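Local coordinates for protein cytochrome c551 (Achromobacter xylosoxidans, PDB 2ZON) that carries a covalently attached haem on a small, all-helical class I cytochrome c fold and probably shuttles electrons between redox partners, at residues Glu13-Tyr16 with Arg17-Cys20; Ala70-Ala73 with Thr74-Ala78. One frame throughout, in Å; residues are numbered along the deposited sequence.

In the fold
Contact 1 (13-20) comes first along the chain, on helix 10-24, and contact 2 (70-78) follows near the C-terminus, at the start of helix 72-85; their centres are 10 Å apart. Each is local, one turn of chain folded against the next, yet the two meet through Leu15. Leu15 CG packs 3.8 Å from Thr74 CG2, and Leu15 CD1 reaches Leu75 CD2, Ala78 CB and Ala70 CB. The rings of Tyr16 and Tyr81 also meet between the two helices. This pairing of the N- and C-terminal helices is the hallmark of the cytochrome c fold, and here Leu15, Cys20, Leu75 and Ala78 all belong to the haem pocket.

Contact 1: Glu13-Tyr16 with Arg17-Cys20; sequences EKLY and RSAC. With HEM (protoporphyrin IX containing Fe), chain K.
Leu15 O is gripped from the following turn by three donors: the hydroxyl of Ser18, with OG at 2.8 Å, and, more weakly, the backbone N-H groups of Ser18 and Ala19. The hydroxyl folds back to its own helix because Ser18 OG stands between the backbone N and the carbonyl carbon (chi1 77°), and it meets Leu15 O from a direction tilted 22° out of the carbonyl plane. These weak, shared backbone bonds accompany a widened, pi-type turn at 17-20.

One turn apart, Glu13 and Arg17 run side by side in the same direction, and both also touch Tyr81. Glu13 OE1 forms a salt bridge with Arg17 NH1 at 2.7 Å, the carboxylate oxygen sitting over a face of the guanidinium, with the two planes 75° apart. A bend in the Arg17 chain at chi2 lays the guanidinium alongside Glu13, one face toward OE1, while Arg17 CD lies in plane at the edge of the Tyr16 ring, 3.8 Å from Tyr16 CD2.

Toward the haem, Cys20 CB nestles against Tyr16 CD1 at 3.5 Å, and Cys20 SG lies 5.5 Å from the Tyr16 ring centroid in an oblique sulfur-aromatic contact. That Cys20 SG is bonded to haem CAB at 1.9 Å, and Leu15 CD1 touches the same vinyl-derived arm at CBB. Cys20 supplies the first thioether of the Cys-X-X-Cys-His motif, the signature of c-type haem attachment.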
loop_
_atom_site.group_PDB
_atom_site.type_symbol
_atom_site.label_atom_id
_atom_site.label_comp_id
_atom_site.label_asym_id
_atom_site.label_seq_id
_atom_site.Cartn_x
_atom_site.Cartn_y
_atom_site.Cartn_z
ATOM N N GLU D 13 9.513 16.287 -33.532
ATOM C CA GLU D 13 9.810 15.814 -32.181
ATOM C C GLU D 13 8.596 15.948 -31.243
ATOM O O GLU D 13 8.293 15.033 -30.493
ATOM C CB GLU D 13 11.010 16.560 -31.594
ATOM C CG GLU D 13 11.431 16.036 -30.217
ATOM C CD GLU D 13 12.645 16.738 -29.642
ATOM O OE1 GLU D 13 12.959 16.449 -28.463
ATOM O OE2 GLU D 13 13.289 17.571 -30.344
ATOM N N LYS D 14 7.902 17.083 -31.306
ATOM C CA LYS D 14 6.714 17.314 -30.468
ATOM C C LYS D 14 5.663 16.233 -30.712
ATOM O O LYS D 14 5.092 15.689 -29.763
ATOM C CB LYS D 14 6.109 18.691 -30.768
ATOM C CG LYS D 14 4.886 19.026 -29.949
ATOM C CD LYS D 14 4.404 20.413 -30.324
ATOM C CE LYS D 14 3.219 20.853 -29.478
ATOM N NZ LYS D 14 1.955 20.278 -29.994
ATOM N N LEU D 15 5.395 15.938 -31.981
ATOM C CA LEU D 15 4.448 14.877 -32.313
ATOM C C LEU D 15 4.968 13.536 -31.796
ATOM O O LEU D 15 4.229 12.754 -31.161
ATOM C CB LEU D 15 4.238 14.802 -33.823
ATOM C CG LEU D 15 2.897 14.346 -34.413
ATOM C CD1 LEU D 15 3.099 13.474 -35.663
ATOM C CD2 LEU D 15 1.873 13.727 -33.437
ATOM N N TYR D 16 6.253 13.286 -32.038
ATOM C CA TYR D 16 6.865 12.038 -31.603
ATOM C C TYR D 16 6.661 11.876 -30.093
ATOM O O TYR D 16 6.197 10.829 -29.639
ATOM C CB TYR D 16 8.364 11.970 -31.959
ATOM C CG TYR D 16 8.953 10.669 -31.444
ATOM C CD1 TYR D 16 8.931 9.505 -32.220
ATOM C CD2 TYR D 16 9.467 10.588 -30.146
ATOM C CE1 TYR D 16 9.434 8.281 -31.710
ATOM C CE2 TYR D 16 9.963 9.389 -29.640
ATOM C CZ TYR D 16 9.951 8.249 -30.419
ATOM O OH TYR D 16 10.443 7.076 -29.878
ATOM N N ARG D 17 6.983 12.925 -29.324
ATOM C CA ARG D 17 6.902 12.863 -27.863
ATOM C C ARG D 17 5.471 12.706 -27.335
ATOM O O ARG D 17 5.265 12.215 -26.229
ATOM C CB ARG D 17 7.522 14.118 -27.248
ATOM C CG ARG D 17 8.912 13.935 -26.719
ATOM C CD ARG D 17 9.880 13.531 -27.801
ATOM N NE ARG D 17 11.258 13.400 -27.308
ATOM C CZ ARG D 17 11.939 14.375 -26.710
ATOM N NH1 ARG D 17 11.375 15.560 -26.507
ATOM N NH2 ARG D 17 13.187 14.173 -26.319
ATOM N N SER D 18 4.492 13.140 -28.121
ATOM C CA SER D 18 3.107 13.100 -27.673
ATOM C C SER D 18 2.470 11.744 -27.938
ATOM O O SER D 18 1.575 11.331 -27.199
ATOM C CB SER D 18 2.301 14.166 -28.400
ATOM O OG SER D 18 2.007 13.722 -29.715
ATOM N N ALA D 19 2.911 11.064 -28.989
ATOM C CA ALA D 19 2.183 9.895 -29.498
ATOM C C ALA D 19 3.069 8.707 -29.871
ATOM O O ALA D 19 3.042 7.649 -29.210
ATOM C CB ALA D 19 1.340 10.312 -30.697
ATOM N N CYS D 20 3.853 8.886 -30.931
ATOM C CA CYS D 20 4.678 7.827 -31.518
ATOM C C CYS D 20 5.556 7.116 -30.491
ATOM O O CYS D 20 5.833 5.922 -30.644
ATOM C CB CYS D 20 5.602 8.419 -32.577
ATOM S SG CYS D 20 4.744 9.512 -33.742
HETATM C CHA HEM K . 6.939 1.209 -38.100
HETATM C CHB HEM K . 6.898 5.987 -37.558
HETATM C CHC HEM K . 3.346 5.527 -34.367
HETATM C CHD HEM K . 4.220 0.820 -34.144
HETATM C C1A HEM K . 7.242 2.553 -38.331
HETATM C C2A HEM K . 8.066 3.085 -39.324
HETATM C C3A HEM K . 8.038 4.454 -39.154
HETATM C C4A HEM K . 7.207 4.741 -38.083
HETATM C CMA HEM K . 8.777 5.524 -39.980
HETATM C CAA HEM K . 8.838 2.288 -40.370
HETATM C CBA HEM K . 7.930 1.907 -41.520
HETATM C CGA HEM K . 8.189 0.452 -41.913
HETATM O O1A HEM K . 8.275 -0.394 -40.996
HETATM O O2A HEM K . 8.305 0.230 -43.128
HETATM C C1B HEM K . 5.854 6.339 -36.710
HETATM C C2B HEM K . 5.384 7.614 -36.446
HETATM C C3B HEM K . 4.346 7.500 -35.544
HETATM C C4B HEM K . 4.249 6.137 -35.239
HETATM C CMB HEM K . 5.923 8.896 -37.127
HETATM C CAB HEM K . 3.562 8.650 -34.907
HETATM C CBB HEM K . 2.918 9.619 -35.915
HETATM C C1C HEM K . 3.251 4.201 -33.937
HETATM C C2C HEM K . 2.444 3.678 -32.928
HETATM C C3C HEM K . 2.666 2.312 -32.851
HETATM C C4C HEM K . 3.636 2.047 -33.827
HETATM C CMC HEM K . 1.487 4.515 -32.064
HETATM C CAC HEM K . 2.033 1.402 -31.796
HETATM C CBC HEM K . 0.504 1.283 -31.772
HETATM C C1D HEM K . 4.976 0.451 -35.255
HETATM C C2D HEM K . 5.293 -0.836 -35.688
HETATM C C3D HEM K . 6.071 -0.745 -36.821
HETATM C C4D HEM K . 6.227 0.620 -37.061
HETATM C CMD HEM K . 4.835 -2.138 -35.005
HETATM C CAD HEM K . 6.638 -1.901 -37.677
HETATM C CBD HEM K . 5.553 -2.384 -38.654
HETATM C CGD HEM K . 5.728 -3.851 -39.100
HETATM O O1D HEM K . 6.821 -4.159 -39.623
HETATM O O2D HEM K . 4.765 -4.638 -38.915
HETATM N NA HEM K . 6.746 3.572 -37.607
HETATM N NB HEM K . 5.148 5.465 -35.965
HETATM N NC HEM K . 3.965 3.192 -34.461
HETATM N ND HEM K . 5.555 1.309 -36.111
HETATM FE FE HEM K . 5.398 3.379 -36.045
HETATM O O HOH W 1 2.107 16.966 -30.905
#

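Contact 2: Ala70-Ala73 with Thr74-Ala78; sequences ADEA and TLRAA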
loop_
_atom_site.group_PDB
_atom_site.type_symbol
_atom_site.label_atom_id
_atom_site.label_comp_id
_atom_site.label_asym_id
_atom_site.label_seq_id
_atom_site.Cartn_x
_atom_site.Cartn_y
_atom_site.Cartn_z
ATOM N N ALA D 70 -2.660 14.081 -36.940
ATOM C CA ALA D 70 -1.694 15.071 -37.443
ATOM C C ALA D 70 -1.789 15.188 -38.956
ATOM O O ALA D 70 -2.143 14.225 -39.637
ATOM C CB ALA D 70 -0.291 14.674 -37.045
ATOM N N ASP D 71 -1.457 16.363 -39.481
ATOM C CA ASP D 71 -1.414 16.513 -40.919
ATOM C C ASP D 71 -0.153 15.885 -41.542
ATOM O O ASP D 71 0.800 15.493 -40.831
ATOM C CB ASP D 71 -1.702 17.972 -41.359
ATOM C CG ASP D 71 -0.549 18.940 -41.085
ATOM O OD1 ASP D 71 0.536 18.508 -40.668
ATOM O OD2 ASP D 71 -0.750 20.163 -41.305
ATOM N N GLU D 72 -0.166 15.746 -42.865
ATOM C CA GLU D 72 0.929 15.092 -43.564
ATOM C C GLU D 72 2.272 15.767 -43.288
ATOM O O GLU D 72 3.274 15.082 -43.065
ATOM C CB GLU D 72 0.619 15.016 -45.068
ATOM C CG GLU D 72 1.565 14.145 -45.874
ATOM C CD GLU D 72 1.440 14.427 -47.366
ATOM O OE1 GLU D 72 0.351 14.159 -47.924
ATOM O OE2 GLU D 72 2.403 14.959 -47.962
ATOM N N ALA D 73 2.303 17.108 -43.287
ATOM C CA ALA D 73 3.560 17.823 -43.023
ATOM C C ALA D 73 4.120 17.537 -41.622
ATOM O O ALA D 73 5.343 17.454 -41.439
ATOM C CB ALA D 73 3.379 19.326 -43.219
ATOM N N THR D 74 3.230 17.420 -40.634
ATOM C CA THR D 74 3.678 17.198 -39.266
ATOM C C THR D 74 4.173 15.752 -39.175
ATOM O O THR D 74 5.195 15.479 -38.551
ATOM C CB THR D 74 2.561 17.463 -38.242
ATOM O OG1 THR D 74 2.104 18.818 -38.372
ATOM C CG2 THR D 74 3.065 17.245 -36.803
ATOM N N LEU D 75 3.429 14.827 -39.794
ATOM C CA LEU D 75 3.883 13.432 -39.851
ATOM C C LEU D 75 5.236 13.307 -40.572
ATOM O O LEU D 75 6.103 12.553 -40.133
ATOM C CB LEU D 75 2.829 12.519 -40.505
ATOM C CG LEU D 75 1.531 12.299 -39.720
ATOM C CD1 LEU D 75 0.422 11.725 -40.599
ATOM C CD2 LEU D 75 1.752 11.394 -38.530
ATOM N N ARG D 76 5.414 14.039 -41.670
ATOM C CA ARG D 76 6.711 14.042 -42.362
ATOM C C ARG D 76 7.833 14.473 -41.423
ATOM O O ARG D 76 8.928 13.877 -41.418
ATOM C CB ARG D 76 6.665 14.960 -43.581
ATOM C CG ARG D 76 8.001 15.074 -44.297
ATOM C CD ARG D 76 7.911 15.973 -45.503
ATOM N NE ARG D 76 7.068 15.354 -46.514
ATOM C CZ ARG D 76 5.815 15.703 -46.771
ATOM N NH1 ARG D 76 5.136 15.050 -47.705
ATOM N NH2 ARG D 76 5.238 16.702 -46.104
ATOM N N ALA D 77 7.554 15.517 -40.636
ATOM C CA ALA D 77 8.508 16.054 -39.674
ATOM C C ALA D 77 8.851 15.043 -38.572
ATOM O O ALA D 77 10.002 14.976 -38.123
ATOM C CB ALA D 77 7.983 17.363 -39.071
ATOM N N ALA D 78 7.861 14.258 -38.146
ATOM C CA ALA D 78 8.098 13.246 -37.122
ATOM C C ALA D 78 8.922 12.094 -37.695
ATOM O O ALA D 78 9.829 11.595 -37.027
ATOM C CB ALA D 78 6.768 12.738 -36.522
HETATM O O HOH W 2 2.857 17.654 -46.875
#
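Asp71 OD1 takes two bonds from a single residue, Thr74: one from the backbone N at 2.9 Å and one from the hydroxyl OG1 at 2.8 Å. The two donors reach the oxygen differently. Thr74 N approaches nearly in line with the C-O bond, whereas the threonine side chain lies roughly perpendicular to the aspartate's and its OG1 comes from above the carboxylate plane, 38° out of it. With chi1 at 73°, the Asp71 carboxylate is turned in over the start of the helix. Its negative charge there would probably interact favourably with the helix dipole.

Behind the cap the helical backbone bonds begin: Leu75 N bonds to Asp71 O at 2.9 Å and almost straight, with Thr74 N adding a weak second bond to that oxygen. The next two helical bonds run from Arg76 N to Glu72 O and from Ala77 N to Ala73 O.

One flank of the turn carries a salt bridge. Arg76 NH1 donates to Glu72 OE2 at 2.7 Å, on the anti side of the carboxylate, and the flat groups are turned 71° apart. A bend at chi3 of Arg76 brings its guanidinium back toward the extended glutamate, and a water bridges Glu72 OE2 to Arg76 NH2, closing a second link between the same two groups.

On the inner flank, Ala70 CB packs 4.0 Å from Leu75 CG; the leucine side chain also touches Leu52 and Leu56 of helix 48-57 and the haem. Ala70 itself is held by Arg65 and Thr68, which bond to its O and N. The whole is a classic Asp N-cap, opening the C-terminal helix of a cytochrome c beside the haem pocket.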